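Local coordinates for RNA-binding protein RO60 (Deinococcus radiodurans, PDB 2NVO), which binds small RNAs that accumulate during recovery from ultraviolet irradiation and contributes to the resistance of the bacterium to that radiation, at residues D40-L44 with F71-L75; A107-T112 with F142-G148. All blocks are in the same frame, centred on the assembly; numbering follows the deposited sequence.

Contact 1 (D40-L44 with F71-L75); sequences DESRL and FVREL
Arg43 lies along one face of the Phe71 ring, the guanidinium almost parallel to it with 7° between the planes. The two side chains run past each other in opposite directions: Arg43 CB and CG lie by Phe71 CZ and CE2 at the far end of the ring, and the guanidinium has slid off the ring centre to lie over CG and CB, at the root of the phenylalanine side chain. Between them CD sits squarely over the ring, 3.4 Å from the Phe71 centroid, as a CH-pi contact; Arg43 CZ is 4.2 Å from the same centroid, an off-centre cation-pi interaction. An extended chain from CG to NE, with CG anti to the backbone N (chi1 -166°), keeps the arginine straight enough to do both. Asp53 forms a salt bridge with Arg43 NE, which helps to fix the stacked guanidinium.

Asp40 approaches the same ring differently, its OD1 lying in the ring plane 3.7 Å from Phe71 CE1, where the partial positive charge of the ring hydrogens probably suits a carboxylate. Its other oxygen, OD2, is 3.6 Å from Leu75 CD1 and is salt-bridged to Arg78. Deeper in, Leu44 and Leu75 cross at about a right angle, and Leu44 CD2 lies 3.9 Å from Leu75 CD2. The axes of segments 40-44 and 71-75 come within 11.2 Å, their N-to-C directions 134° apart. These side chains thus span the gap between helices 40-50 and 70-78, while helix 80-93 packs against Leu44 through Val86 and against Leu75 through Leu82.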
ATOM      1  N   ASP A  40      23.606 -10.172  -5.769  1.00 38.85           N
ATOM      2  CA  ASP A  40      22.414 -11.001  -5.586  1.00 37.63           C
ATOM      3  C   ASP A  40      21.506 -10.420  -4.509  1.00 35.93           C
ATOM      4  O   ASP A  40      20.292 -10.338  -4.691  1.00 34.61           O
ATOM      5  CB  ASP A  40      22.781 -12.444  -5.202  1.00 37.47           C
ATOM      6  CG  ASP A  40      23.477 -13.202  -6.320  1.00 40.58           C
ATOM      7  OD1 ASP A  40      23.392 -12.783  -7.495  1.00 37.12           O
ATOM      8  OD2 ASP A  40      24.111 -14.236  -6.014  1.00 45.43           O
ATOM      9  N   GLU A  41      22.103 -10.025  -3.389  1.00 34.66           N
ATOM     10  CA  GLU A  41      21.358  -9.464  -2.269  1.00 37.14           C
ATOM     11  C   GLU A  41      20.514  -8.266  -2.705  1.00 34.39           C
ATOM     12  O   GLU A  41      19.331  -8.164  -2.368  1.00 32.81           O
ATOM     13  CB  GLU A  41      22.307  -9.030  -1.141  1.00 40.78           C
ATOM     14  CG  GLU A  41      23.004 -10.165  -0.390  1.00 44.69           C
ATOM     15  CD  GLU A  41      24.341 -10.580  -1.012  1.00 46.00           C
ATOM     16  OE1 GLU A  41      25.202 -11.097  -0.266  1.00 50.54           O
ATOM     17  OE2 GLU A  41      24.534 -10.393  -2.236  1.00 40.07           O
ATOM     18  N   SER A  42      21.131  -7.358  -3.449  1.00 35.71           N
ATOM     19  CA  SER A  42      20.476  -6.117  -3.830  1.00 34.47           C
ATOM     20  C   SER A  42      19.434  -6.346  -4.905  1.00 28.61           C
ATOM     21  O   SER A  42      18.379  -5.719  -4.896  1.00 27.11           O
ATOM     22  CB  SER A  42      21.503  -5.095  -4.317  1.00 34.56           C
ATOM     23  OG  SER A  42      22.327  -4.676  -3.248  1.00 40.41           O
ATOM     24  N   ARG A  43      19.747  -7.229  -5.845  1.00 29.19           N
ATOM     25  CA  ARG A  43      18.845  -7.496  -6.951  1.00 31.03           C
ATOM     26  C   ARG A  43      17.600  -8.223  -6.455  1.00 25.40           C
ATOM     27  O   ARG A  43      16.497  -7.952  -6.910  1.00 24.80           O
ATOM     28  CB  ARG A  43      19.540  -8.301  -8.049  1.00 28.98           C
ATOM     29  CG  ARG A  43      18.759  -8.321  -9.350  1.00 32.34           C
ATOM     30  CD  ARG A  43      19.482  -9.083 -10.449  1.00 30.64           C
ATOM     31  NE  ARG A  43      18.645  -9.241 -11.637  1.00 28.89           N
ATOM     32  CZ  ARG A  43      19.087  -9.712 -12.801  1.00 31.39           C
ATOM     33  NH1 ARG A  43      20.360 -10.066 -12.933  1.00 32.13           N
ATOM     34  NH2 ARG A  43      18.264  -9.826 -13.832  1.00 31.87           N
ATOM     35  N   LEU A  44      17.783  -9.145  -5.520  1.00 25.58           N
ATOM     36  CA  LEU A  44      16.656  -9.864  -4.941  1.00 25.50           C
ATOM     37  C   LEU A  44      15.814  -8.943  -4.061  1.00 23.20           C
ATOM     38  O   LEU A  44      14.588  -9.029  -4.070  1.00 20.64           O
ATOM     39  CB  LEU A  44      17.127 -11.075  -4.131  1.00 26.36           C
ATOM     40  CG  LEU A  44      16.011 -11.870  -3.444  1.00 27.07           C
ATOM     41  CD1 LEU A  44      15.116 -12.537  -4.489  1.00 25.03           C
ATOM     42  CD2 LEU A  44      16.567 -12.902  -2.479  1.00 27.43           C
ATOM     43  N   PHE A  71      16.370 -14.861 -13.199  1.00 25.27           N
ATOM     44  CA  PHE A  71      17.361 -14.540 -12.189  1.00 27.78           C
ATOM     45  C   PHE A  71      16.925 -15.036 -10.822  1.00 28.39           C
ATOM     46  O   PHE A  71      17.741 -15.523 -10.035  1.00 28.62           O
ATOM     47  CB  PHE A  71      17.648 -13.045 -12.096  1.00 28.51           C
ATOM     48  CG  PHE A  71      18.288 -12.665 -10.804  1.00 30.25           C
ATOM     49  CD1 PHE A  71      19.657 -12.776 -10.641  1.00 33.01           C
ATOM     50  CD2 PHE A  71      17.521 -12.257  -9.727  1.00 28.86           C
ATOM     51  CE1 PHE A  71      20.252 -12.459  -9.435  1.00 32.95           C
ATOM     52  CE2 PHE A  71      18.111 -11.940  -8.523  1.00 31.20           C
ATOM     53  CZ  PHE A  71      19.482 -12.043  -8.376  1.00 32.78           C
ATOM     54  N   VAL A  72      15.637 -14.897 -10.534  1.00 24.93           N
ATOM     55  CA  VAL A  72      15.115 -15.285  -9.234  1.00 27.15           C
ATOM     56  C   VAL A  72      15.168 -16.802  -9.008  1.00 26.36           C
ATOM     57  O   VAL A  72      15.550 -17.268  -7.933  1.00 28.62           O
ATOM     58  CB  VAL A  72      13.679 -14.757  -9.031  1.00 25.24           C
ATOM     59  CG1 VAL A  72      13.089 -15.278  -7.738  1.00 23.19           C
ATOM     60  CG2 VAL A  72      13.678 -13.237  -9.057  1.00 27.50           C
ATOM     61  N   ARG A  73      14.774 -17.573 -10.013  1.00 27.43           N
ATOM     62  CA  ARG A  73      14.814 -19.030  -9.889  1.00 30.10           C
ATOM     63  C   ARG A  73      16.256 -19.511  -9.776  1.00 30.37           C
ATOM     64  O   ARG A  73      16.605 -20.271  -8.873  1.00 29.87           O
ATOM     65  CB  ARG A  73      14.132 -19.688 -11.085  1.00 28.40           C
ATOM     66  CG  ARG A  73      12.625 -19.537 -11.078  1.00 30.26           C
ATOM     67  CD  ARG A  73      12.012 -20.114 -12.330  1.00 31.74           C
ATOM     68  NE  ARG A  73      12.235 -19.253 -13.483  1.00 31.77           N
ATOM     69  CZ  ARG A  73      11.349 -18.364 -13.924  1.00 33.61           C
ATOM     70  NH1 ARG A  73      10.179 -18.232 -13.305  1.00 33.99           N
ATOM     71  NH2 ARG A  73      11.630 -17.607 -14.977  1.00 29.95           N
ATOM     72  N   GLU A  74      17.081 -19.044 -10.705  1.00 30.52           N
ATOM     73  CA  GLU A  74      18.505 -19.355 -10.741  1.00 33.97           C
ATOM     74  C   GLU A  74      19.186 -19.067  -9.409  1.00 34.85           C
ATOM     75  O   GLU A  74      20.054 -19.817  -8.972  1.00 36.14           O
ATOM     76  CB  GLU A  74      19.170 -18.550 -11.857  1.00 34.06           C
ATOM     77  CG  GLU A  74      20.606 -18.122 -11.578  1.00 38.01           C
ATOM     78  CD  GLU A  74      20.920 -16.759 -12.186  1.00 42.80           C
ATOM     79  OE1 GLU A  74      20.629 -15.732 -11.530  1.00 37.31           O
ATOM     80  OE2 GLU A  74      21.455 -16.715 -13.318  1.00 52.99           O
ATOM     81  N   LEU A  75      18.786 -17.982  -8.762  1.00 35.05           N
ATOM     82  CA  LEU A  75      19.372 -17.620  -7.485  1.00 32.18           C
ATOM     83  C   LEU A  75      18.941 -18.575  -6.388  1.00 33.65           C
ATOM     84  O   LEU A  75      19.718 -18.887  -5.493  1.00 34.20           O
ATOM     85  CB  LEU A  75      18.996 -16.194  -7.095  1.00 32.78           C
ATOM     86  CG  LEU A  75      19.383 -15.844  -5.659  1.00 31.51           C
ATOM     87  CD1 LEU A  75      20.904 -15.835  -5.509  1.00 36.46           C
ATOM     88  CD2 LEU A  75      18.794 -14.503  -5.257  1.00 32.54           C
TER

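Contact 2 (A107-T112 with F142-G148); sequences ALIAKT and FADALGG
Two helix C-terminal regions of the TROVE domain meet here, the C-terminal part of helix 100-112 and the chain leaving helix 133-143. Ala107 starts the interface, its CB 3.8 Å from Phe142 CB and also against Ala143; with so small a side chain, the CA atoms of Ala107 and Ala143 come within 5.1 Å. Leu146, coming back from the loop, lays its CD1 over the backbone of the helix, 3.6 Å from Ala107 O, and its two methyls meet Leu108 CD2. The CB of Leu146 also rests against two consecutive residues of segment 107-112, 3.5 Å from Lys111 CB and 3.8 Å from Thr112 CG2.

Such inter-helix packing builds the HEAT-like repeats of the horseshoe, and segment 142-148 falls within a region inferred by similarity to bind RNA. Lys111 adds the polar part. Bends at chi2 and chi3 (-67° and -62°) fold its chain past Ala143 CB, and the ammonium ends among loop carbonyls. There NZ gives a hydrogen bond of 2.9 Å to Gly148 O, tilted 35° from the carbonyl plane, and a weak one of 3.2 Å to Gly147 O. Thr153 OG1 is a further partner of the ammonium, which joins helix 100-112 to the loop carbonyls and to helix 151-163. Within segment 107-112, Thr112 OG1 turns back to Leu108 O at 2.7 Å; that oxygen accepts both the hydroxyl and the backbone N-H of Thr112, one from each face of its carbonyl plane.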
ATOM      1  N   ALA A 107       7.961 -19.728  -1.242  1.00 18.93           N
ATOM      2  CA  ALA A 107       7.479 -20.948  -1.863  1.00 20.01           C
ATOM      3  C   ALA A 107       8.560 -21.611  -2.702  1.00 22.83           C
ATOM      4  O   ALA A 107       8.747 -22.825  -2.617  1.00 25.55           O
ATOM      5  CB  ALA A 107       6.231 -20.679  -2.705  1.00 18.94           C
ATOM      6  N   LEU A 108       9.266 -20.827  -3.516  1.00 18.99           N
ATOM      7  CA  LEU A 108      10.291 -21.375  -4.407  1.00 21.70           C
ATOM      8  C   LEU A 108      11.386 -22.092  -3.620  1.00 24.60           C
ATOM      9  O   LEU A 108      11.784 -23.205  -3.958  1.00 26.18           O
ATOM     10  CB  LEU A 108      10.924 -20.283  -5.281  1.00 24.60           C
ATOM     11  CG  LEU A 108      10.106 -19.665  -6.413  1.00 23.33           C
ATOM     12  CD1 LEU A 108      10.773 -18.385  -6.928  1.00 22.64           C
ATOM     13  CD2 LEU A 108       9.915 -20.669  -7.544  1.00 25.93           C
ATOM     14  N   ILE A 109      11.884 -21.432  -2.583  1.00 23.86           N
ATOM     15  CA  ILE A 109      12.892 -22.025  -1.720  1.00 25.29           C
ATOM     16  C   ILE A 109      12.336 -23.286  -1.049  1.00 26.57           C
ATOM     17  O   ILE A 109      12.894 -24.377  -1.186  1.00 32.28           O
ATOM     18  CB  ILE A 109      13.361 -21.030  -0.647  1.00 25.07           C
ATOM     19  CG1 ILE A 109      13.887 -19.742  -1.290  1.00 23.41           C
ATOM     20  CG2 ILE A 109      14.434 -21.671   0.240  1.00 29.56           C
ATOM     21  CD1 ILE A 109      14.195 -18.642  -0.275  1.00 26.21           C
ATOM     22  N   ALA A 110      11.219 -23.132  -0.350  1.00 23.37           N
ATOM     23  CA  ALA A 110      10.603 -24.228   0.382  1.00 26.50           C
ATOM     24  C   ALA A 110      10.332 -25.440  -0.500  1.00 29.50           C
ATOM     25  O   ALA A 110      10.492 -26.578  -0.056  1.00 29.71           O
ATOM     26  CB  ALA A 110       9.311 -23.765   1.061  1.00 21.29           C
ATOM     27  N   LYS A 111       9.933 -25.197  -1.745  1.00 24.05           N
ATOM     28  CA  LYS A 111       9.483 -26.281  -2.613  1.00 27.52           C
ATOM     29  C   LYS A 111      10.559 -26.811  -3.548  1.00 31.56           C
ATOM     30  O   LYS A 111      10.519 -27.973  -3.926  1.00 33.72           O
ATOM     31  CB  LYS A 111       8.267 -25.860  -3.443  1.00 24.28           C
ATOM     32  CG  LYS A 111       7.039 -25.477  -2.631  1.00 24.78           C
ATOM     33  CD  LYS A 111       6.435 -26.652  -1.890  1.00 24.43           C
ATOM     34  CE  LYS A 111       5.947 -27.732  -2.844  1.00 26.55           C
ATOM     35  NZ  LYS A 111       4.999 -28.680  -2.187  1.00 26.37           N
ATOM     36  N   THR A 112      11.511 -25.970  -3.936  1.00 29.62           N
ATOM     37  CA  THR A 112      12.445 -26.365  -4.986  1.00 31.37           C
ATOM     38  C   THR A 112      13.930 -26.127  -4.698  1.00 34.26           C
ATOM     39  O   THR A 112      14.773 -26.369  -5.565  1.00 33.29           O
ATOM     40  CB  THR A 112      12.085 -25.718  -6.342  1.00 32.81           C
ATOM     41  OG1 THR A 112      12.470 -24.338  -6.344  1.00 29.69           O
ATOM     42  CG2 THR A 112      10.592 -25.847  -6.621  1.00 30.59           C
ATOM     43  N   PHE A 142       1.051 -20.255  -4.753  1.00 17.37           N
ATOM     44  CA  PHE A 142       2.388 -20.227  -5.359  1.00 17.78           C
ATOM     45  C   PHE A 142       3.060 -21.603  -5.283  1.00 19.84           C
ATOM     46  O   PHE A 142       3.700 -22.055  -6.236  1.00 20.00           O
ATOM     47  CB  PHE A 142       3.301 -19.204  -4.668  1.00 17.68           C
ATOM     48  CG  PHE A 142       2.967 -17.767  -4.968  1.00 20.20           C
ATOM     49  CD1 PHE A 142       2.827 -17.321  -6.281  1.00 19.17           C
ATOM     50  CD2 PHE A 142       2.827 -16.847  -3.933  1.00 17.61           C
ATOM     51  CE1 PHE A 142       2.528 -15.986  -6.551  1.00 20.24           C
ATOM     52  CE2 PHE A 142       2.522 -15.507  -4.201  1.00 19.01           C
ATOM     53  CZ  PHE A 142       2.377 -15.082  -5.501  1.00 18.80           C
ATOM     54  N   ALA A 143       2.919 -22.261  -4.137  1.00 20.21           N
ATOM     55  CA  ALA A 143       3.596 -23.534  -3.894  1.00 21.49           C
ATOM     56  C   ALA A 143       3.007 -24.701  -4.691  1.00 23.78           C
ATOM     57  O   ALA A 143       3.724 -25.635  -5.046  1.00 22.22           O
ATOM     58  CB  ALA A 143       3.596 -23.861  -2.399  1.00 20.14           C
ATOM     59  N   ASP A 144       1.706 -24.658  -4.969  1.00 23.57           N
ATOM     60  CA  ASP A 144       1.057 -25.819  -5.567  1.00 24.66           C
ATOM     61  C   ASP A 144       1.522 -26.062  -6.997  1.00 27.78           C
ATOM     62  O   ASP A 144       1.245 -27.107  -7.577  1.00 32.58           O
ATOM     63  CB  ASP A 144      -0.480 -25.800  -5.429  1.00 23.15           C
ATOM     64  CG  ASP A 144      -1.171 -24.770  -6.335  1.00 25.51           C
ATOM     65  OD1 ASP A 144      -0.571 -24.294  -7.325  1.00 27.78           O
ATOM     66  OD2 ASP A 144      -2.350 -24.453  -6.046  1.00 24.17           O
ATOM     67  N   ALA A 145       2.261 -25.105  -7.546  1.00 29.16           N
ATOM     68  CA  ALA A 145       2.821 -25.258  -8.881  1.00 31.86           C
ATOM     69  C   ALA A 145       4.278 -25.690  -8.834  1.00 32.33           C
ATOM     70  O   ALA A 145       4.981 -25.597  -9.835  1.00 37.38           O
ATOM     71  CB  ALA A 145       2.686 -23.964  -9.659  1.00 33.44           C
ATOM     72  N   LEU A 146       4.731 -26.171  -7.679  1.00 32.03           N
ATOM     73  CA  LEU A 146       6.145 -26.474  -7.498  1.00 31.89           C
ATOM     74  C   LEU A 146       6.385 -27.861  -6.897  1.00 37.80           C
ATOM     75  O   LEU A 146       7.527 -28.325  -6.835  1.00 39.53           O
ATOM     76  CB  LEU A 146       6.813 -25.415  -6.611  1.00 29.50           C
ATOM     77  CG  LEU A 146       6.626 -23.931  -6.934  1.00 28.88           C
ATOM     78  CD1 LEU A 146       7.285 -23.075  -5.864  1.00 23.54           C
ATOM     79  CD2 LEU A 146       7.174 -23.589  -8.298  1.00 30.01           C
ATOM     80  N   GLY A 147       5.323 -28.521  -6.446  1.00 33.84           N
ATOM     81  CA  GLY A 147       5.472 -29.832  -5.842  1.00 33.44           C
ATOM     82  C   GLY A 147       4.242 -30.295  -5.089  1.00 32.88           C
ATOM     83  O   GLY A 147       3.330 -29.505  -4.837  1.00 31.64           O
ATOM     84  N   GLY A 148       4.221 -31.581  -4.736  1.00 30.96           N
ATOM     85  CA  GLY A 148       3.114 -32.176  -4.005  1.00 28.00           C
ATOM     86  C   GLY A 148       3.287 -32.140  -2.495  1.00 29.54           C
ATOM     87  O   GLY A 148       4.176 -31.470  -1.971  1.00 32.98           O
TER

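Contact 1 closes before contact 2 opens, and the two follow each other along the TROVE domain with centres about 17 Å apart, on the same side of the chain's centre. Val72 CG1, on helix 70-78, touches Leu108 CD1, on helix 100-112, at 4.0 Å and joins them directly. Helix 80-93 borders both, on the contact 2 side through Ile109. The chain between the segments of contact 1 includes strand 56-59, an outermost strand of the seven-stranded mixed sheet, beside strand 512-517 of the VWFA-like domain. Contact 1 therefore lies where the TROVE helices meet the domain that closes the ring around the RNA-binding cavity, and contact 2 farther along the helical repeats; both lie away from the metal site.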